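Long-range contacts in probable ss-1,3-N-acetylglucosaminyltransferase (Staphylococcus aureus subsp. aureus N315, PDB 6H21), which is probably a family 2 glycosyltransferase with a GT-A fold, modelled with uridine-diphosphate-N-acetylglucosamine and manganese bound: residues I25-N30 against V92-G97; E53-D58 against L98-A103; F108-D113 against E220-V225. All blocks are in the same frame, centred on the assembly; numbering follows the deposited sequence.

How the contacts relate
From the N terminus, the chain lays down strand 22-28 and then strand 52-58 before helix 91-100 packs across both. Its early turns return to strand 22-28, closing a loop of 61 residues in contact 1, and its last turn and exit meet strand 52-58, closing a loop of 39 in contact 2. The segments of the two contacts alternate along the chain, so the contacts cross. Contact 3 follows in series: 108-113, the loop leaving strand 105-108, meets strand 222-225 after a further 106 residues. The R94-D110 salt bridge and uridine-diphosphate-N-acetylglucosamine join contacts 1 and 3, whereas contact 2 remains in the helix-sheet layer.

Contact 1: residues I25-N30 against V92-G97; sequences IMPTFN and VPRNTG. With UD1 (uridine-diphosphate-N-acetylglucosamine), chain X.
I25 and P27 on the central strand 22-28 meet P93, R94 and G97 in a buried, apolar helix-on-sheet contact, the N-to-C directions of segments 25-28 and 92-97 lying 145° apart. Both strand residues point toward helix 91-100, while M26 and T28 face helix 35-43. The branched I25 fills the space beside G97: its CD1 lies 3.6 Å from G97 C and its CG2 3.9 Å from G97 CA, a closeness that suits a residue without a side chain. Farther along, two compact proline rings touch, P27 CB to P93 CB at 3.5 Å. This is the nucleotide-binding side of the Rossmann-like half of a GT-A domain, and P27, P93 and R94 also line the ligand pocket. P27 O accepts hydrogen bonds from two ribose hydroxyls of uridine-diphosphate-N-acetylglucosamine, O3B at 2.6 Å and O2' at 3.2 Å. R94 passes its CG over P27 CG (4.1 Å), then stays extended from CG to NE, a reach that brings NH2 to the sugar atom O4' (2.9 Å), which lies in the guanidinium plane. Salt bridges from NH2 to D110 and from NH1 to D199 hold the guanidinium, probably limiting its rotation. Beyond the strand, F29 places its ring face near uracil O4.

Contact 2: residues E53-D58 against L98-A103; sequences ELIIID and LKMSKA
M100, in the last turn of helix 91-100, lies against I55 and I57 of strand 52-58, and its flexible thioether fits the uneven surface left by two branched side chains. Its CB points toward the strand and comes within 4.2 Å of I55 CD1. CG stands beside the backbone N, and the chain then runs straight on to SD. That sulfur meets the tip of I57, with CD1 3.5 Å away. At the end the chain bends (chi3 69°), which turns CE back to I55 CG2 at 3.7 Å, so the methionine touches both branches of the same isoleucine.

The other branch of I55 also reaches the helix exit, where its CD1 touches S101 CB at 3.9 Å. S101 is the first residue to leave helical geometry. Its OG accepts a hydrogen bond from the backbone N of A103 at 3.1 Å and 164°, forming an ST turn that shapes the chain just before strand 105-108. Serine suits this place: the same OG also bonds to S23, while its CB lies against I55.

At the N-terminal end of segment 53-58 the contact is carried by a water. E53 extends beyond CG, and its OE2 takes a hydrogen bond from this water at 2.6 Å, while the water accepts one from K102 N at 2.8 Å. S23 is a second partner of OE2, and R79 forms a salt bridge with OE1, so the carboxylate is gripped at both oxygens and R79 probably offsets its charge.

Strands 79-82, 52-58, 22-28 and 105-108 run parallel as neighbours in that order. Helix 91-100 therefore belongs to a beta-alpha-beta crossover that starts from 79-82, passes over 52-58 and 22-28, and ends in 105-108, as in the Rossmann-like half of GT-A glycosyltransferases.

Contact 3: residues F108-D113 against E220-V225; sequences FLDSDD and EYYIVV. With MN (manganese (II) ion), chain Y; MN (manganese (II) ion), chain Z; UD1 (uridine-diphosphate-N-acetylglucosamine), chain X.
Y222 and D113 share the shortest polar contact between loop 108-113 and strand 222-225: Y222 OH donates to D113 OD2 at 2.5 Å, using the anti lone pair of that oxygen. The same hydroxyl accepts a hydrogen bond from D110 N at 3.1 Å and a nearly straight 168°, so a tyrosine serves well here, taking one hydrogen bond and giving another. The other carboxylate oxygen, D113 OD1, is met from above its plane by V225 N at 3.1 Å, tying the aspartate to both ends of the strand.

D110 and D112 are consistent with the DxD motif of GT-A enzymes, placed in a type I beta turn after strand 105-108. D112 grips one manganese ion with both oxygens, OD1 at 2.3 Å and OD2 at 2.2 Å; the phosphate oxygens O2A and O2B of uridine-diphosphate-N-acetylglucosamine and two waters complete six coordinating oxygens. OD2 also binds the second manganese ion. One metal-bound water donates to D110 OD2 and D113 OD2, the other to D113 OD1 and V225 O, making D113 a second-shell residue that positions both. D110 OD2 accepts a hydrogen bond from the sugar hydroxyl O4' as well, and S111 N donates to the ribose atom O3B.

Around this polar core the Y222 ring crosses D113 obliquely, the ring and carboxylate planes 75° apart, with OD2 in the ring plane at its edge. With CG anti to the backbone N (chi1 170°), the end of L109 is carried toward Y222 on the side of the hydroxyl away from CE1 and D113, its CD1 3.6 Å from Y222 CE2.

Contact 1: residues I25-N30 against V92-G97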
loop_
_atom_site.group_PDB
_atom_site.type_symbol
_atom_site.label_atom_id
_atom_site.label_comp_id
_atom_site.label_asym_id
_atom_site.label_seq_id
_atom_site.Cartn_x
_atom_site.Cartn_y
_atom_site.Cartn_z
ATOM N N ILE C 25 -4.362 -46.218 -17.898
ATOM C CA ILE C 25 -4.027 -45.468 -19.093
ATOM C C ILE C 25 -2.691 -44.768 -18.839
ATOM O O ILE C 25 -2.605 -43.883 -17.990
ATOM C CB ILE C 25 -5.155 -44.478 -19.450
ATOM C CG1 ILE C 25 -6.478 -45.214 -19.694
ATOM C CG2 ILE C 25 -4.755 -43.605 -20.632
ATOM C CD1 ILE C 25 -7.673 -44.314 -19.905
ATOM N N MET C 26 -1.659 -45.180 -19.577
ATOM C CA MET C 26 -0.306 -44.678 -19.380
ATOM C C MET C 26 0.244 -44.131 -20.693
ATOM O O MET C 26 0.626 -44.899 -21.573
ATOM C CB MET C 26 0.620 -45.785 -18.870
ATOM C CG MET C 26 2.020 -45.297 -18.571
ATOM S SD MET C 26 3.083 -46.596 -17.895
ATOM C CE MET C 26 3.223 -47.691 -19.302
ATOM N N PRO C 27 0.342 -42.792 -20.851
ATOM C CA PRO C 27 1.070 -42.203 -21.972
ATOM C C PRO C 27 2.580 -42.339 -21.736
ATOM O O PRO C 27 3.025 -42.254 -20.595
ATOM C CB PRO C 27 0.624 -40.736 -21.948
ATOM C CG PRO C 27 0.340 -40.466 -20.495
ATOM C CD PRO C 27 -0.210 -41.767 -19.949
ATOM N N THR C 28 3.334 -42.581 -22.813
ATOM C CA THR C 28 4.790 -42.697 -22.770
ATOM C C THR C 28 5.399 -41.747 -23.809
ATOM O O THR C 28 4.760 -41.410 -24.805
ATOM C CB THR C 28 5.249 -44.144 -23.006
ATOM O OG1 THR C 28 4.847 -44.574 -24.307
ATOM C CG2 THR C 28 4.700 -45.110 -21.978
ATOM N N PHE C 29 6.634 -41.312 -23.543
ATOM C CA PHE C 29 7.419 -40.526 -24.481
ATOM C C PHE C 29 8.894 -40.554 -24.063
ATOM O O PHE C 29 9.265 -39.980 -23.037
ATOM C CB PHE C 29 6.899 -39.090 -24.558
ATOM C CG PHE C 29 7.695 -38.221 -25.497
ATOM C CD1 PHE C 29 7.650 -38.445 -26.867
ATOM C CD2 PHE C 29 8.507 -37.207 -25.012
ATOM C CE1 PHE C 29 8.390 -37.658 -27.735
ATOM C CE2 PHE C 29 9.241 -36.416 -25.884
ATOM C CZ PHE C 29 9.181 -36.645 -27.242
ATOM N N ASN C 30 9.710 -41.275 -24.842
ATOM C CA ASN C 30 11.175 -41.339 -24.681
ATOM C C ASN C 30 11.573 -41.801 -23.276
ATOM O O ASN C 30 12.513 -41.263 -22.689
ATOM C CB ASN C 30 11.834 -39.992 -24.978
ATOM C CG ASN C 30 11.802 -39.639 -26.446
ATOM O OD1 ASN C 30 11.317 -40.417 -27.266
ATOM N ND2 ASN C 30 12.326 -38.473 -26.779
ATOM N N VAL C 92 -3.505 -35.629 -25.448
ATOM C CA VAL C 92 -3.993 -36.442 -26.588
ATOM C C VAL C 92 -3.816 -37.940 -26.299
ATOM O O VAL C 92 -4.757 -38.726 -26.481
ATOM C CB VAL C 92 -3.314 -36.024 -27.910
ATOM C CG1 VAL C 92 -3.597 -37.003 -29.027
ATOM C CG2 VAL C 92 -3.730 -34.617 -28.329
ATOM N N PRO C 93 -2.619 -38.411 -25.876
ATOM C CA PRO C 93 -2.447 -39.814 -25.500
ATOM C C PRO C 93 -3.465 -40.289 -24.449
ATOM O O PRO C 93 -3.975 -41.383 -24.553
ATOM C CB PRO C 93 -1.021 -39.914 -24.927
ATOM C CG PRO C 93 -0.305 -38.644 -25.375
ATOM C CD PRO C 93 -1.374 -37.637 -25.745
ATOM N N ARG C 94 -3.748 -39.465 -23.440
ATOM C CA ARG C 94 -4.733 -39.833 -22.429
ATOM C C ARG C 94 -6.133 -39.895 -23.053
ATOM O O ARG C 94 -6.905 -40.820 -22.737
ATOM C CB ARG C 94 -4.688 -38.879 -21.229
ATOM C CG ARG C 94 -3.531 -39.123 -20.271
ATOM C CD ARG C 94 -3.503 -38.050 -19.202
ATOM N NE ARG C 94 -2.412 -38.118 -18.239
ATOM C CZ ARG C 94 -2.065 -37.103 -17.448
ATOM N NH1 ARG C 94 -2.683 -35.943 -17.589
ATOM N NH2 ARG C 94 -1.112 -37.244 -16.531
ATOM N N ASN C 95 -6.455 -38.939 -23.941
ATOM C CA ASN C 95 -7.736 -38.957 -24.667
ATOM C C ASN C 95 -7.836 -40.244 -25.495
ATOM O O ASN C 95 -8.894 -40.879 -25.523
ATOM C CB ASN C 95 -7.931 -37.746 -25.586
ATOM C CG ASN C 95 -8.270 -36.462 -24.861
ATOM O OD1 ASN C 95 -8.675 -36.477 -23.700
ATOM N ND2 ASN C 95 -8.108 -35.340 -25.546
ATOM N N THR C 96 -6.748 -40.609 -26.186
ATOM C CA THR C 96 -6.718 -41.826 -27.013
ATOM C C THR C 96 -7.045 -43.073 -26.170
ATOM O O THR C 96 -7.797 -43.938 -26.612
ATOM C CB THR C 96 -5.360 -42.021 -27.697
ATOM O OG1 THR C 96 -4.970 -40.808 -28.338
ATOM C CG2 THR C 96 -5.388 -43.150 -28.699
ATOM N N GLY C 97 -6.453 -43.147 -24.971
ATOM C CA GLY C 97 -6.690 -44.189 -23.973
ATOM C C GLY C 97 -8.139 -44.273 -23.517
ATOM O O GLY C 97 -8.680 -45.366 -23.401
HETATM C "C1'" UD1 X . 3.529 -33.265 -14.012
HETATM C "C2'" UD1 X . 2.552 -33.256 -12.833
HETATM C "C3'" UD1 X . 1.642 -34.481 -12.903
HETATM C "C4'" UD1 X . 0.955 -34.530 -14.265
HETATM C "C5'" UD1 X . 1.952 -34.381 -15.418
HETATM C "C6'" UD1 X . 1.256 -34.302 -16.780
HETATM C "C7'" UD1 X . 3.353 -32.182 -10.760
HETATM C "C8'" UD1 X . 4.133 -32.383 -9.489
HETATM N "N2'" UD1 X . 3.278 -33.241 -11.569
HETATM O "O1'" UD1 X . 4.313 -34.459 -13.912
HETATM O "O3'" UD1 X . 0.670 -34.431 -11.847
HETATM O "O4'" UD1 X . 0.276 -35.781 -14.389
HETATM O "O5'" UD1 X . 2.800 -33.227 -15.241
HETATM O "O6'" UD1 X . 0.252 -33.292 -16.816
HETATM O "O7'" UD1 X . 2.816 -31.120 -11.026
HETATM N N1 UD1 X . 4.148 -37.315 -22.008
HETATM C C2 UD1 X . 3.482 -37.435 -23.241
HETATM N N3 UD1 X . 3.865 -36.738 -24.304
HETATM C C4 UD1 X . 4.899 -35.907 -24.238
HETATM C C5 UD1 X . 5.590 -35.756 -23.035
HETATM C C6 UD1 X . 5.193 -36.472 -21.903
HETATM O O2 UD1 X . 2.509 -38.190 -23.368
HETATM O O4 UD1 X . 5.219 -35.291 -25.278
HETATM C C1B UD1 X . 3.643 -38.112 -20.890
HETATM C C2B UD1 X . 4.724 -38.790 -20.067
HETATM O "O2'" UD1 X . 5.194 -39.968 -20.714
HETATM C C3B UD1 X . 3.986 -39.057 -18.766
HETATM C C4B UD1 X . 2.990 -37.903 -18.670
HETATM O O4B UD1 X . 2.914 -37.299 -19.971
HETATM O O3B UD1 X . 3.281 -40.304 -18.828
HETATM C C5B UD1 X . 3.417 -36.839 -17.675
HETATM O O5B UD1 X . 4.793 -36.551 -17.881
HETATM P PA UD1 X . 5.833 -36.465 -16.669
HETATM O O1A UD1 X . 7.157 -36.174 -17.299
HETATM O O2A UD1 X . 5.662 -37.607 -15.670
HETATM O O3A UD1 X . 5.318 -35.130 -15.988
HETATM P PB UD1 X . 5.765 -34.637 -14.539
HETATM O O1B UD1 X . 6.424 -33.302 -14.699
HETATM O O2B UD1 X . 6.491 -35.716 -13.749
#

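Contact 2: residues E53-D58 against L98-A103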
loop_
_atom_site.group_PDB
_atom_site.type_symbol
_atom_site.label_atom_id
_atom_site.label_comp_id
_atom_site.label_asym_id
_atom_site.label_seq_id
_atom_site.Cartn_x
_atom_site.Cartn_y
_atom_site.Cartn_z
ATOM N N GLU C 53 -6.681 -53.995 -17.338
ATOM C CA GLU C 53 -5.802 -53.899 -18.470
ATOM C C GLU C 53 -4.905 -52.679 -18.279
ATOM O O GLU C 53 -5.287 -51.718 -17.633
ATOM C CB GLU C 53 -6.587 -53.783 -19.782
ATOM C CG GLU C 53 -7.585 -52.630 -19.828
ATOM C CD GLU C 53 -8.451 -52.558 -21.082
ATOM O OE1 GLU C 53 -8.340 -53.455 -21.935
ATOM O OE2 GLU C 53 -9.236 -51.614 -21.205
ATOM N N LEU C 54 -3.730 -52.738 -18.890
ATOM C CA LEU C 54 -2.895 -51.593 -19.047
ATOM C C LEU C 54 -2.932 -51.189 -20.525
ATOM O O LEU C 54 -2.659 -52.018 -21.418
ATOM C CB LEU C 54 -1.488 -51.960 -18.581
ATOM C CG LEU C 54 -0.413 -50.939 -18.921
ATOM C CD1 LEU C 54 -0.690 -49.613 -18.242
ATOM C CD2 LEU C 54 0.948 -51.479 -18.533
ATOM N N ILE C 55 -3.337 -49.935 -20.771
ATOM C CA ILE C 55 -3.334 -49.340 -22.102
ATOM C C ILE C 55 -2.152 -48.377 -22.160
ATOM O O ILE C 55 -2.159 -47.376 -21.469
ATOM C CB ILE C 55 -4.664 -48.618 -22.420
ATOM C CG1 ILE C 55 -5.884 -49.519 -22.205
ATOM C CG2 ILE C 55 -4.634 -48.038 -23.828
ATOM C CD1 ILE C 55 -7.218 -48.798 -22.280
ATOM N N ILE C 56 -1.154 -48.694 -22.986
ATOM C CA ILE C 56 -0.007 -47.808 -23.198
ATOM C C ILE C 56 -0.217 -47.034 -24.507
ATOM O O ILE C 56 -0.382 -47.619 -25.581
ATOM C CB ILE C 56 1.322 -48.586 -23.213
ATOM C CG1 ILE C 56 1.431 -49.555 -22.031
ATOM C CG2 ILE C 56 2.493 -47.614 -23.269
ATOM C CD1 ILE C 56 2.653 -50.451 -22.066
ATOM N N ILE C 57 -0.181 -45.702 -24.412
ATOM C CA ILE C 57 -0.253 -44.856 -25.582
ATOM C C ILE C 57 1.076 -44.122 -25.735
ATOM O O ILE C 57 1.357 -43.238 -24.964
ATOM C CB ILE C 57 -1.412 -43.856 -25.480
ATOM C CG1 ILE C 57 -2.701 -44.520 -25.000
ATOM C CG2 ILE C 57 -1.576 -43.138 -26.815
ATOM C CD1 ILE C 57 -3.290 -45.480 -25.996
ATOM N N ASP C 58 1.860 -44.475 -26.754
ATOM C CA ASP C 58 3.159 -43.844 -26.947
ATOM C C ASP C 58 3.030 -42.605 -27.845
ATOM O O ASP C 58 2.562 -42.690 -28.985
ATOM C CB ASP C 58 4.189 -44.808 -27.519
ATOM C CG ASP C 58 5.543 -44.143 -27.643
ATOM O OD1 ASP C 58 6.178 -43.902 -26.591
ATOM O OD2 ASP C 58 5.908 -43.801 -28.776
ATOM N N LEU C 98 -8.772 -43.129 -23.241
ATOM C CA LEU C 98 -10.196 -43.098 -22.815
ATOM C C LEU C 98 -11.101 -43.781 -23.857
ATOM O O LEU C 98 -11.976 -44.591 -23.497
ATOM C CB LEU C 98 -10.615 -41.644 -22.572
ATOM C CG LEU C 98 -10.021 -41.025 -21.308
ATOM C CD1 LEU C 98 -10.266 -39.521 -21.247
ATOM C CD2 LEU C 98 -10.575 -41.722 -20.068
ATOM N N LYS C 99 -10.880 -43.471 -25.139
ATOM C CA LYS C 99 -11.687 -44.013 -26.250
ATOM C C LYS C 99 -11.487 -45.533 -26.366
ATOM O O LYS C 99 -12.395 -46.256 -26.773
ATOM C CB LYS C 99 -11.335 -43.278 -27.548
ATOM N N MET C 100 -10.298 -46.018 -25.995
ATOM C CA MET C 100 -9.957 -47.437 -26.067
ATOM C C MET C 100 -10.564 -48.235 -24.901
ATOM O O MET C 100 -10.806 -49.423 -25.049
ATOM C CB MET C 100 -8.437 -47.633 -26.082
ATOM C CG MET C 100 -7.834 -47.240 -27.414
ATOM S SD MET C 100 -6.029 -47.174 -27.414
ATOM C CE MET C 100 -5.647 -48.917 -27.256
ATOM N N SER C 101 -10.765 -47.606 -23.743
ATOM C CA SER C 101 -11.245 -48.328 -22.563
ATOM C C SER C 101 -12.777 -48.425 -22.585
ATOM O O SER C 101 -13.470 -47.443 -22.793
ATOM C CB SER C 101 -10.768 -47.669 -21.293
ATOM O OG SER C 101 -11.416 -48.238 -20.166
ATOM N N LYS C 102 -13.285 -49.626 -22.331
ATOM C CA LYS C 102 -14.685 -49.854 -22.079
ATOM C C LYS C 102 -14.815 -50.413 -20.660
ATOM O O LYS C 102 -15.733 -51.151 -20.382
ATOM C CB LYS C 102 -15.276 -50.810 -23.127
ATOM C CG LYS C 102 -15.321 -50.272 -24.556
ATOM N N ALA C 103 -13.885 -50.042 -19.772
ATOM C CA ALA C 103 -13.875 -50.532 -18.403
ATOM C C ALA C 103 -14.843 -49.709 -17.536
ATOM O O ALA C 103 -15.396 -48.687 -17.980
ATOM C CB ALA C 103 -12.464 -50.500 -17.860
HETATM O O HOH W 1 -11.711 -51.926 -22.078
#

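Contact 3: residues F108-D113 against E220-V225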
loop_
_atom_site.group_PDB
_atom_site.type_symbol
_atom_site.label_atom_id
_atom_site.label_comp_id
_atom_site.label_asym_id
_atom_site.label_seq_id
_atom_site.Cartn_x
_atom_site.Cartn_y
_atom_site.Cartn_z
ATOM N N PHE C 108 -5.330 -43.068 -14.368
ATOM C CA PHE C 108 -4.224 -42.461 -15.095
ATOM C C PHE C 108 -2.926 -42.667 -14.306
ATOM O O PHE C 108 -2.800 -42.289 -13.142
ATOM C CB PHE C 108 -4.509 -40.987 -15.408
ATOM C CG PHE C 108 -5.723 -40.777 -16.277
ATOM C CD1 PHE C 108 -5.664 -41.002 -17.643
ATOM C CD2 PHE C 108 -6.933 -40.392 -15.726
ATOM C CE1 PHE C 108 -6.787 -40.832 -18.441
ATOM C CE2 PHE C 108 -8.055 -40.219 -16.526
ATOM C CZ PHE C 108 -7.979 -40.430 -17.882
ATOM N N LEU C 109 -1.955 -43.273 -14.987
ATOM C CA LEU C 109 -0.625 -43.514 -14.473
ATOM C C LEU C 109 0.373 -42.822 -15.401
ATOM O O LEU C 109 0.353 -43.049 -16.587
ATOM C CB LEU C 109 -0.381 -45.023 -14.423
ATOM C CG LEU C 109 1.050 -45.463 -14.136
ATOM C CD1 LEU C 109 1.503 -45.027 -12.744
ATOM C CD2 LEU C 109 1.179 -46.963 -14.300
ATOM N N ASP C 110 1.245 -41.988 -14.831
ATOM C CA ASP C 110 2.340 -41.407 -15.601
ATOM C C ASP C 110 3.459 -42.454 -15.705
ATOM O O ASP C 110 3.642 -43.282 -14.790
ATOM C CB ASP C 110 2.770 -40.058 -15.015
ATOM C CG ASP C 110 1.722 -38.965 -15.173
ATOM O OD1 ASP C 110 0.761 -39.161 -15.965
ATOM O OD2 ASP C 110 1.876 -37.915 -14.518
ATOM N N SER C 111 4.186 -42.396 -16.829
ATOM C CA SER C 111 5.152 -43.394 -17.269
ATOM C C SER C 111 6.397 -43.450 -16.370
ATOM O O SER C 111 7.199 -44.366 -16.500
ATOM C CB SER C 111 5.558 -43.133 -18.697
ATOM O OG SER C 111 6.059 -41.816 -18.827
ATOM N N ASP C 112 6.563 -42.477 -15.474
ATOM C CA ASP C 112 7.722 -42.434 -14.588
ATOM C C ASP C 112 7.353 -42.819 -13.140
ATOM O O ASP C 112 8.234 -42.893 -12.296
ATOM C CB ASP C 112 8.398 -41.054 -14.641
ATOM C CG ASP C 112 7.486 -39.888 -14.286
ATOM O OD1 ASP C 112 6.260 -40.106 -14.159
ATOM O OD2 ASP C 112 8.001 -38.754 -14.131
ATOM N N ASP C 113 6.070 -43.058 -12.838
ATOM C CA ASP C 113 5.607 -43.277 -11.423
ATOM C C ASP C 113 5.395 -44.782 -11.168
ATOM O O ASP C 113 5.633 -45.598 -12.053
ATOM C CB ASP C 113 4.349 -42.452 -11.129
ATOM C CG ASP C 113 4.543 -40.939 -11.239
ATOM O OD1 ASP C 113 5.677 -40.475 -11.029
ATOM O OD2 ASP C 113 3.544 -40.245 -11.557
ATOM N N GLU C 220 0.539 -46.000 0.836
ATOM C CA GLU C 220 0.894 -45.036 -0.197
ATOM C C GLU C 220 0.721 -45.741 -1.550
ATOM O O GLU C 220 1.620 -46.446 -2.015
ATOM C CB GLU C 220 2.310 -44.498 0.026
ATOM C CG GLU C 220 2.466 -43.682 1.307
ATOM C CD GLU C 220 3.841 -43.053 1.488
ATOM O OE1 GLU C 220 4.784 -43.454 0.784
ATOM O OE2 GLU C 220 3.968 -42.160 2.332
ATOM N N TYR C 221 -0.458 -45.566 -2.152
ATOM C CA TYR C 221 -0.911 -46.386 -3.266
ATOM C C TYR C 221 -0.271 -45.949 -4.590
ATOM O O TYR C 221 -0.120 -46.768 -5.488
ATOM C CB TYR C 221 -2.431 -46.307 -3.409
ATOM C CG TYR C 221 -3.207 -47.073 -2.368
ATOM C CD1 TYR C 221 -3.182 -48.459 -2.349
ATOM C CD2 TYR C 221 -3.978 -46.417 -1.420
ATOM C CE1 TYR C 221 -3.914 -49.176 -1.416
ATOM C CE2 TYR C 221 -4.710 -47.121 -0.476
ATOM C CZ TYR C 221 -4.677 -48.503 -0.476
ATOM O OH TYR C 221 -5.387 -49.215 0.442
ATOM N N TYR C 222 0.040 -44.655 -4.718
ATOM C CA TYR C 222 0.636 -44.087 -5.931
ATOM C C TYR C 222 1.906 -43.326 -5.547
ATOM O O TYR C 222 1.832 -42.378 -4.780
ATOM C CB TYR C 222 -0.359 -43.165 -6.641
ATOM C CG TYR C 222 0.096 -42.699 -7.998
ATOM C CD1 TYR C 222 1.141 -41.795 -8.138
ATOM C CD2 TYR C 222 -0.520 -43.149 -9.149
ATOM C CE1 TYR C 222 1.576 -41.390 -9.386
ATOM C CE2 TYR C 222 -0.109 -42.738 -10.404
ATOM C CZ TYR C 222 0.939 -41.847 -10.523
ATOM O OH TYR C 222 1.349 -41.454 -11.760
ATOM N N ILE C 223 3.054 -43.761 -6.083
ATOM C CA ILE C 223 4.348 -43.191 -5.730
ATOM C C ILE C 223 4.792 -42.253 -6.855
ATOM O O ILE C 223 5.032 -42.701 -7.972
ATOM C CB ILE C 223 5.382 -44.303 -5.450
ATOM C CG1 ILE C 223 4.896 -45.253 -4.353
ATOM C CG2 ILE C 223 6.735 -43.709 -5.113
ATOM C CD1 ILE C 223 5.396 -46.672 -4.503
ATOM N N VAL C 224 4.868 -40.953 -6.534
ATOM C CA VAL C 224 5.294 -39.930 -7.446
ATOM C C VAL C 224 6.827 -39.919 -7.430
ATOM O O VAL C 224 7.418 -39.707 -6.400
ATOM C CB VAL C 224 4.705 -38.556 -7.069
ATOM C CG1 VAL C 224 5.282 -37.440 -7.938
ATOM C CG2 VAL C 224 3.176 -38.544 -7.136
ATOM N N VAL C 225 7.466 -40.181 -8.570
ATOM C CA VAL C 225 8.916 -40.145 -8.591
ATOM C C VAL C 225 9.364 -38.805 -9.182
ATOM O O VAL C 225 8.874 -38.380 -10.230
ATOM C CB VAL C 225 9.565 -41.349 -9.303
ATOM C CG1 VAL C 225 8.792 -42.640 -9.105
ATOM C CG2 VAL C 225 9.833 -41.114 -10.774
HETATM MN MN MN Y . 6.010 -37.877 -13.648
HETATM MN MN MN Z . 9.956 -37.461 -14.651
HETATM C "C1'" UD1 X . 3.529 -33.265 -14.012
HETATM C "C2'" UD1 X . 2.552 -33.256 -12.833
HETATM C "C3'" UD1 X . 1.642 -34.481 -12.903
HETATM C "C4'" UD1 X . 0.955 -34.530 -14.265
HETATM C "C5'" UD1 X . 1.952 -34.381 -15.418
HETATM C "C6'" UD1 X . 1.256 -34.302 -16.780
HETATM C "C7'" UD1 X . 3.353 -32.182 -10.760
HETATM C "C8'" UD1 X . 4.133 -32.383 -9.489
HETATM N "N2'" UD1 X . 3.278 -33.241 -11.569
HETATM O "O1'" UD1 X . 4.313 -34.459 -13.912
HETATM O "O3'" UD1 X . 0.670 -34.431 -11.847
HETATM O "O4'" UD1 X . 0.276 -35.781 -14.389
HETATM O "O5'" UD1 X . 2.800 -33.227 -15.241
HETATM O "O6'" UD1 X . 0.252 -33.292 -16.816
HETATM O "O7'" UD1 X . 2.816 -31.120 -11.026
HETATM N N1 UD1 X . 4.148 -37.315 -22.008
HETATM C C2 UD1 X . 3.482 -37.435 -23.241
HETATM N N3 UD1 X . 3.865 -36.738 -24.304
HETATM C C4 UD1 X . 4.899 -35.907 -24.238
HETATM C C5 UD1 X . 5.590 -35.756 -23.035
HETATM C C6 UD1 X . 5.193 -36.472 -21.903
HETATM O O2 UD1 X . 2.509 -38.190 -23.368
HETATM O O4 UD1 X . 5.219 -35.291 -25.278
HETATM C C1B UD1 X . 3.643 -38.112 -20.890
HETATM C C2B UD1 X . 4.724 -38.790 -20.067
HETATM O "O2'" UD1 X . 5.194 -39.968 -20.714
HETATM C C3B UD1 X . 3.986 -39.057 -18.766
HETATM C C4B UD1 X . 2.990 -37.903 -18.670
HETATM O O4B UD1 X . 2.914 -37.299 -19.971
HETATM O O3B UD1 X . 3.281 -40.304 -18.828
HETATM C C5B UD1 X . 3.417 -36.839 -17.675
HETATM O O5B UD1 X . 4.793 -36.551 -17.881
HETATM P PA UD1 X . 5.833 -36.465 -16.669
HETATM O O1A UD1 X . 7.157 -36.174 -17.299
HETATM O O2A UD1 X . 5.662 -37.607 -15.670
HETATM O O3A UD1 X . 5.318 -35.130 -15.988
HETATM P PB UD1 X . 5.765 -34.637 -14.539
HETATM O O1B UD1 X . 6.424 -33.302 -14.699
HETATM O O2B UD1 X . 6.491 -35.716 -13.749
HETATM O O HOH W 2 3.894 -37.837 -12.869
HETATM O O HOH W 3 6.557 -38.115 -11.564
#